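Local coordinates for protein elongation factor G (Thermus thermophilus, PDB 2DY1) that binds GTP and magnesium and is probably a GTPase that serves as a translation elongation factor in protein synthesis, at residues G167-L172 with V250-G255. Sequence-based numbering, arbitrary orientation.
Sequences GKWVGL and VALASG. With GTP (guanosine-5'-triphosphate), chain C.
Trp169 and Leu172 reach Leu252 where the axes of strand stretches 168-172 and 250-252 pass 9.1 Å apart at their closest, with their directions 133° from each other. The indole of Trp169 brings its six-membered ring to residues 252-254: CZ2 lies 3.6 Å from Leu252 CG, an oblique approach, while CH2 lies 3.6 Å from Ser254 CB, which sits at the ring edge near its plane. With CG anti to the backbone N (chi1 174°), the indole points toward Leu252 and Ser254, and its NE1 makes a weak, bent 2.9 Å hydrogen bond to Gly171 O, which may help to hold the ring's rotation. Leu172 adds its CD2 branch, packed 3.7 Å from Leu252 CB and 3.4 Å from Leu252 O. Ser254, touched by Trp169 through CB, uses its hydroxyl on the nucleotide: OG donates a 2.6 Å hydrogen bond to GTP O6, and Ser254 OG in turn accepts a hydrogen bond from the backbone N of Arg257. Trp169 is thus a second-shell neighbour of the guanine site and also touches Asp137, which itself binds GTP. In the mixed sheet of this P-loop GTPase domain, strand 156-165 separates the two strands; its Pro162 touches both Trp169 and Leu252, its Leu163 faces the classic beta bulge at Val170 and Gly171, and Tyr142 of helix 142-153 packs on Leu252.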
# COMPACT_ATOMS: atom_id res chain seq x y z
N GLY A 167 4.90 -35.46 22.68
CA GLY A 167 5.28 -34.80 21.44
C GLY A 167 4.18 -34.04 20.71
O GLY A 167 4.47 -33.33 19.75
N LYS A 168 2.94 -34.17 21.17
CA LYS A 168 1.82 -33.49 20.54
C LYS A 168 1.45 -32.22 21.30
O LYS A 168 1.30 -32.25 22.53
CB LYS A 168 0.62 -34.42 20.50
CG LYS A 168 -0.65 -33.81 19.92
CD LYS A 168 -1.79 -34.80 20.01
CE LYS A 168 -3.08 -34.23 19.45
NZ LYS A 168 -4.22 -35.17 19.71
N TRP A 169 1.30 -31.11 20.58
CA TRP A 169 0.92 -29.84 21.23
C TRP A 169 -0.56 -29.93 21.56
O TRP A 169 -1.39 -30.10 20.66
CB TRP A 169 1.17 -28.68 20.27
CG TRP A 169 0.67 -27.37 20.81
CD1 TRP A 169 0.87 -26.86 22.07
CD2 TRP A 169 -0.07 -26.38 20.08
NE1 TRP A 169 0.30 -25.61 22.17
CE2 TRP A 169 -0.28 -25.29 20.97
CE3 TRP A 169 -0.57 -26.31 18.78
CZ2 TRP A 169 -0.97 -24.14 20.59
CZ3 TRP A 169 -1.27 -25.16 18.40
CH2 TRP A 169 -1.45 -24.09 19.30
N VAL A 170 -0.90 -29.81 22.84
CA VAL A 170 -2.28 -29.92 23.30
C VAL A 170 -2.78 -28.75 24.12
O VAL A 170 -3.96 -28.71 24.46
CB VAL A 170 -2.50 -31.19 24.17
CG1 VAL A 170 -2.14 -32.43 23.37
CG2 VAL A 170 -1.65 -31.12 25.46
N GLY A 171 -1.90 -27.81 24.45
CA GLY A 171 -2.37 -26.72 25.29
C GLY A 171 -1.36 -25.65 25.63
O GLY A 171 -0.36 -25.46 24.95
N LEU A 172 -1.66 -24.98 26.74
CA LEU A 172 -0.86 -23.85 27.19
C LEU A 172 -0.43 -23.94 28.64
O LEU A 172 -1.15 -24.50 29.48
CB LEU A 172 -1.69 -22.56 27.10
CG LEU A 172 -2.36 -22.15 25.79
CD1 LEU A 172 -3.05 -20.81 25.98
CD2 LEU A 172 -1.30 -22.07 24.71
N VAL A 250 3.80 -12.21 24.22
CA VAL A 250 3.78 -13.26 23.20
C VAL A 250 2.83 -14.35 23.70
O VAL A 250 3.05 -14.98 24.74
CB VAL A 250 5.18 -13.88 22.98
CG1 VAL A 250 5.11 -14.97 21.89
CG2 VAL A 250 6.17 -12.81 22.59
N ALA A 251 1.76 -14.56 22.94
CA ALA A 251 0.76 -15.55 23.26
C ALA A 251 0.81 -16.68 22.24
O ALA A 251 1.38 -16.53 21.16
CB ALA A 251 -0.64 -14.91 23.25
N LEU A 252 0.23 -17.81 22.61
CA LEU A 252 0.18 -18.97 21.75
C LEU A 252 -1.28 -19.33 21.53
O LEU A 252 -2.03 -19.54 22.50
CB LEU A 252 0.92 -20.13 22.46
CG LEU A 252 1.15 -21.51 21.87
CD1 LEU A 252 1.86 -21.44 20.52
CD2 LEU A 252 2.02 -22.27 22.89
N ALA A 253 -1.71 -19.40 20.26
CA ALA A 253 -3.10 -19.77 19.98
C ALA A 253 -3.21 -20.25 18.54
O ALA A 253 -2.44 -19.83 17.69
CB ALA A 253 -4.05 -18.57 20.21
N SER A 254 -4.18 -21.13 18.29
CA SER A 254 -4.41 -21.64 16.95
C SER A 254 -5.91 -21.74 16.73
O SER A 254 -6.62 -22.37 17.51
CB SER A 254 -3.80 -23.02 16.77
OG SER A 254 -4.32 -23.63 15.59
N GLY A 255 -6.41 -21.12 15.66
CA GLY A 255 -7.83 -21.23 15.40
C GLY A 255 -8.16 -22.57 14.75
O GLY A 255 -9.28 -23.04 14.83
PG GTP C . -3.82 -13.96 4.65
O1G GTP C . -3.70 -14.49 3.14
O2G GTP C . -5.26 -13.29 4.86
O3G GTP C . -2.72 -13.06 5.04
O3B GTP C . -3.79 -15.34 5.49
PB GTP C . -4.25 -15.49 7.02
O1B GTP C . -3.16 -14.98 7.89
O2B GTP C . -5.60 -14.92 7.20
O3A GTP C . -4.23 -17.08 7.20
PA GTP C . -5.51 -18.02 7.03
O1A GTP C . -6.36 -17.91 8.24
O2A GTP C . -6.12 -17.76 5.70
O5' GTP C . -4.87 -19.50 7.03
C5' GTP C . -4.15 -19.93 5.88
C4' GTP C . -3.95 -21.45 5.93
O4' GTP C . -3.36 -21.74 7.21
C3' GTP C . -5.31 -22.15 5.91
O3' GTP C . -5.17 -23.42 5.28
C2' GTP C . -5.62 -22.33 7.40
O2' GTP C . -6.45 -23.48 7.57
C1' GTP C . -4.22 -22.67 7.90
N9 GTP C . -4.06 -22.48 9.36
C8 GTP C . -4.34 -21.37 10.04
N7 GTP C . -3.95 -21.52 11.31
C5 GTP C . -3.42 -22.73 11.43
C6 GTP C . -2.86 -23.43 12.50
O6 GTP C . -2.72 -22.92 13.61
N1 GTP C . -2.40 -24.74 12.28
C2 GTP C . -2.52 -25.31 11.01
N2 GTP C . -2.08 -26.55 10.79
N3 GTP C . -3.06 -24.61 10.00
C4 GTP C . -3.50 -23.35 10.19